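Local coordinates for protein pheromone from Euplotes raikovi Er-13 (Euplotes raikovi, PDB 6E6N) that probably acts as a mating pheromone, a small secreted signal by which cells of this ciliate recognise one another's mating type, at residues A[3-6]-A[7-11]; A[26-29]-A[30-34]. All blocks are in the same frame, centred on the assembly; numbering follows the deposited sequence. Where two conformers were deposited one is given.

From the N terminus, helix 2-8 carries the first contact: in contact 1, 3-6 meets 7-11 through the last turns of the helix and the Schellman turn that ends it. Helix 13-20 follows, and contact 2 (26-29 with 30-34) then lies within helix 24-37. Both are local, each spanning only a few residues, so they stand in series and neither nest nor cross. Helices 2-8 and 24-37 pack directly, with Ala7 CB 3.8 Å from Cys30 SG. The three disulfides supply the long-range ties: Cys3-Cys20 joins helices 2-8 and 13-20, Cys16-Cys30 joins helices 13-20 and 24-37, and Cys10-Cys38 fastens the turn after the first helix to the C terminus.

Contact 1. Residues A[3-6]-A[7-11]; sequences CAIA and AQQCT
Thr11 turns back to Ala6 and brings its methyl CG2 alongside the methyl of that alanine, 3.9 Å from Ala6 CB. The branch is placed by chi1 of -166°, which sets OG1 opposite the backbone N and drops CG2 between that N and the carbonyl carbon of Thr11, bringing CG2 to 3.2 Å from Ala6 O. That same carbonyl accepts the Thr11 N-H over 3.2 Å (Thr11 N to Ala6 O) in a nearly straight bond of 165°. With Cys10 N bonded to Ala7 O inside it and Cys10 at positive phi, this is a Schellman motif, which ends helix 2-8. The beta-branched threonine suits the place, its methyl packing on the last turn, while the side chain also touches Cys16 of helix 13-20. Small residues suit the helix itself: Ala6 lies against Ala19, and the buried Ala7 faces Cys30 and Tyr33 of helix 24-37.

On the exposed flank, Gln9 CG swings back over the preceding turn, 3.1 Å from Ile5 O and 4.2 Å from the branch methyl CG2 of Ile5, a loose aliphatic touch. Beyond it the chain bends at chi2, as does that of Gln8, and their amides meet: Gln9 NE2 donates to Gln8 OE1 at 2.7 Å, a bond that probably steadies both amides. The donor lies in the carbonyl plane of Gln8, whereas the acceptor stands 22° out of the Gln9 amide plane.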
loop_
_atom_site.group_PDB
_atom_site.type_symbol
_atom_site.label_atom_id
_atom_site.label_comp_id
_atom_site.label_asym_id
_atom_site.label_seq_id
_atom_site.Cartn_x
_atom_site.Cartn_y
_atom_site.Cartn_z
ATOM N N CYS A 3 1.318 -2.741 6.049
ATOM C CA CYS A 3 1.073 -2.515 4.624
ATOM C C CYS A 3 -0.361 -2.870 4.235
ATOM O O CYS A 3 -1.031 -2.112 3.524
ATOM C CB CYS A 3 2.082 -3.336 3.820
ATOM S SG CYS A 3 2.021 -3.009 2.023
ATOM N N ALA A 4 -0.851 -4.019 4.692
ATOM C CA ALA A 4 -2.246 -4.404 4.431
ATOM C C ALA A 4 -3.225 -3.384 5.034
ATOM O O ALA A 4 -4.226 -3.015 4.407
ATOM C CB ALA A 4 -2.545 -5.779 4.972
ATOM N N ILE A 5 -2.903 -2.861 6.235
ATOM C CA ILE A 5 -3.748 -1.886 6.828
ATOM C C ILE A 5 -3.798 -0.608 5.972
ATOM O O ILE A 5 -4.865 -0.055 5.712
ATOM C CB ILE A 5 -3.308 -1.581 8.303
ATOM C CG1 ILE A 5 -3.588 -2.781 9.200
ATOM C CG2 ILE A 5 -3.987 -0.324 8.851
ATOM C CD1 ILE A 5 -2.862 -2.700 10.523
ATOM N N ALA A 6 -2.643 -0.162 5.491
ATOM C CA ALA A 6 -2.597 1.054 4.652
ATOM C C ALA A 6 -3.417 0.907 3.409
ATOM O O ALA A 6 -4.173 1.786 3.034
ATOM C CB ALA A 6 -1.121 1.379 4.341
ATOM N N ALA A 7 -3.266 -0.255 2.727
ATOM C CA ALA A 7 -4.019 -0.535 1.517
ATOM C C ALA A 7 -5.526 -0.549 1.812
ATOM O O ALA A 7 -6.299 0.083 1.039
ATOM C CB ALA A 7 -3.571 -1.840 0.869
ATOM N N GLN A 8 -5.943 -1.197 2.894
ATOM C CA GLN A 8 -7.355 -1.418 3.129
ATOM C C GLN A 8 -8.022 -0.086 3.432
ATOM O O GLN A 8 -9.177 0.146 3.062
ATOM C CB GLN A 8 -7.566 -2.392 4.292
ATOM C CG GLN A 8 -9.026 -2.611 4.604
ATOM C CD GLN A 8 -9.722 -1.603 5.474
ATOM O OE1 GLN A 8 -9.098 -0.819 6.201
ATOM N NE2 GLN A 8 -11.049 -1.666 5.451
ATOM N N GLN A 9 -7.265 0.788 4.092
ATOM C CA GLN A 9 -7.704 2.131 4.434
ATOM C C GLN A 9 -7.673 3.108 3.225
ATOM O O GLN A 9 -8.069 4.251 3.375
ATOM C CB GLN A 9 -6.777 2.633 5.570
ATOM C CG GLN A 9 -6.978 1.909 6.897
ATOM C CD GLN A 9 -8.256 2.316 7.568
ATOM O OE1 GLN A 9 -8.436 3.497 7.880
ATOM N NE2 GLN A 9 -9.173 1.357 7.784
ATOM N N CYS A 10 -7.285 2.653 2.035
ATOM C CA CYS A 10 -7.235 3.538 0.879
ATOM C C CYS A 10 -6.334 4.742 1.082
ATOM O O CYS A 10 -6.694 5.914 0.817
ATOM C CB CYS A 10 -8.648 3.881 0.380
ATOM S SG CYS A 10 -9.550 2.458 -0.357
ATOM N N THR A 11 -5.149 4.450 1.597
ATOM C CA THR A 11 -4.061 5.431 1.623
ATOM C C THR A 11 -3.728 5.855 0.238
ATOM O O THR A 11 -4.275 5.384 -0.748
ATOM C CB THR A 11 -2.852 4.793 2.357
ATOM O OG1 THR A 11 -1.889 5.797 2.706
ATOM C CG2 THR A 11 -2.123 3.756 1.469
#

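Contact 2. Residues A[26-29]-A[30-34]; sequences ATMG and CLMYI
Cys30, Leu31, Met32 and Tyr33 each donate their backbone N-H to the carbonyl four residues earlier, on Ala26, Thr27, Met28 and Gly29, in regular alpha-helical bonds of 2.9 to 3.0 Å from N to O. The straightest, at 174°, runs from Met32 N to Met28 O. On this exposed flank the two methionines also approach through their side chains. In one of the two modelled conformers of each, Met28 SD lies 3.6 Å from Met32 CG and the two chains run askew to one another, so the touch is tentative. Met28 reaches forward because its CG is anti to the backbone N (chi1 175°) and the chain then bends at chi2 and chi3. The pairing is probably mobile; long unbranched thioethers tolerate such a surface.

These turns belong to helix 24-37, the longest of the three helices of the Euplotes pheromone fold. Its inner face carries the buried Cys30, with SG anti to its own backbone N; a cysteine suits this place because it is small and, bonded to Cys16, cross-links two helices without burying a polar group. Leu31 folds its branch back along the helix, CG lying 3.4 Å from Thr27 O, and brings CD1 to 4.3 Å from Thr27 CG2, a loose methyl-methyl approach. Thr27 presents CG2 to Leu31 while its OG1 is hydrogen-bonded to Asp23 O, one turn earlier. Beside Gly29, Tyr33 leans only its CB on the carbonyl, 3.3 Å from Gly29 O, while the ring projects beyond 26-29; the side chain of Tyr33 also packs on Cys38.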
loop_
_atom_site.group_PDB
_atom_site.type_symbol
_atom_site.label_atom_id
_atom_site.label_comp_id
_atom_site.label_asym_id
_atom_site.label_seq_id
_atom_site.Cartn_x
_atom_site.Cartn_y
_atom_site.Cartn_z
ATOM N N ALA A 26 5.474 -5.952 -1.330
ATOM C CA ALA A 26 4.296 -5.445 -0.639
ATOM C C ALA A 26 3.895 -4.061 -1.079
ATOM O O ALA A 26 2.703 -3.718 -1.193
ATOM C CB ALA A 26 4.554 -5.486 0.880
ATOM N N THR A 27 4.892 -3.212 -1.328
ATOM C CA THR A 27 4.589 -1.869 -1.780
ATOM C C THR A 27 3.778 -1.907 -3.101
ATOM O O THR A 27 2.820 -1.193 -3.278
ATOM C CB THR A 27 5.885 -1.037 -1.967
ATOM O OG1 THR A 27 6.588 -0.979 -0.718
ATOM C CG2 THR A 27 5.599 0.382 -2.449
ATOM N N MET A 28 4.282 -2.732 -4.021
ATOM C CA MET A 28 3.610 -2.959 -5.318
ATOM C C MET A 28 2.181 -3.407 -5.078
ATOM O O MET A 28 1.262 -2.830 -5.646
ATOM C CB MET A 28 4.433 -3.934 -6.126
ATOM C CG MET A 28 3.806 -4.378 -7.460
ATOM S SD MET A 28 2.609 -5.761 -7.286
ATOM C CE MET A 28 3.711 -7.074 -6.743
ATOM N N GLY A 29 1.966 -4.363 -4.163
ATOM C CA GLY A 29 0.579 -4.840 -3.853
ATOM C C GLY A 29 -0.326 -3.744 -3.347
ATOM O O GLY A 29 -1.504 -3.666 -3.711
ATOM N N CYS A 30 0.243 -2.900 -2.499
ATOM C CA CYS A 30 -0.515 -1.816 -1.969
ATOM C C CYS A 30 -0.944 -0.836 -3.053
ATOM O O CYS A 30 -2.109 -0.437 -3.113
ATOM C CB CYS A 30 0.282 -1.131 -0.886
ATOM S SG CYS A 30 -0.531 0.254 0.015
ATOM N N LEU A 31 -0.006 -0.485 -3.947
ATOM C CA LEU A 31 -0.321 0.412 -5.055
ATOM C C LEU A 31 -1.378 -0.155 -6.009
ATOM O O LEU A 31 -2.352 0.529 -6.350
ATOM C CB LEU A 31 0.961 0.748 -5.787
ATOM C CG LEU A 31 1.985 1.638 -5.023
ATOM C CD1 LEU A 31 3.289 1.652 -5.811
ATOM C CD2 LEU A 31 1.415 3.045 -4.808
ATOM N N MET A 32 -1.209 -1.428 -6.374
ATOM C CA MET A 32 -2.182 -2.140 -7.225
ATOM C C MET A 32 -3.563 -2.075 -6.555
ATOM O O MET A 32 -4.554 -1.776 -7.165
ATOM C CB MET A 32 -1.775 -3.605 -7.426
ATOM C CG MET A 32 -0.416 -3.881 -8.057
ATOM S SD MET A 32 -0.481 -3.836 -9.830
ATOM C CE MET A 32 -2.219 -4.009 -10.137
ATOM N N TYR A 33 -3.602 -2.358 -5.254
ATOM C CA TYR A 33 -4.857 -2.332 -4.508
ATOM C C TYR A 33 -5.512 -0.990 -4.542
ATOM O O TYR A 33 -6.719 -0.895 -4.849
ATOM C CB TYR A 33 -4.664 -2.806 -3.079
ATOM C CG TYR A 33 -6.005 -2.880 -2.330
ATOM C CD1 TYR A 33 -6.831 -3.965 -2.499
ATOM C CD2 TYR A 33 -6.468 -1.823 -1.586
ATOM C CE1 TYR A 33 -8.097 -4.018 -1.919
ATOM C CE2 TYR A 33 -7.737 -1.877 -0.970
ATOM C CZ TYR A 33 -8.537 -3.003 -1.148
ATOM O OH TYR A 33 -9.787 -3.059 -0.587
ATOM N N ILE A 34 -4.784 0.067 -4.193
ATOM C CA ILE A 34 -5.426 1.392 -4.125
ATOM C C ILE A 34 -5.818 1.935 -5.490
ATOM O O ILE A 34 -6.813 2.625 -5.634
ATOM C CB ILE A 34 -4.633 2.449 -3.322
ATOM C CG1 ILE A 34 -3.328 2.854 -4.038
ATOM C CG2 ILE A 34 -4.419 1.975 -1.912
ATOM C CD1 ILE A 34 -2.614 4.039 -3.378
#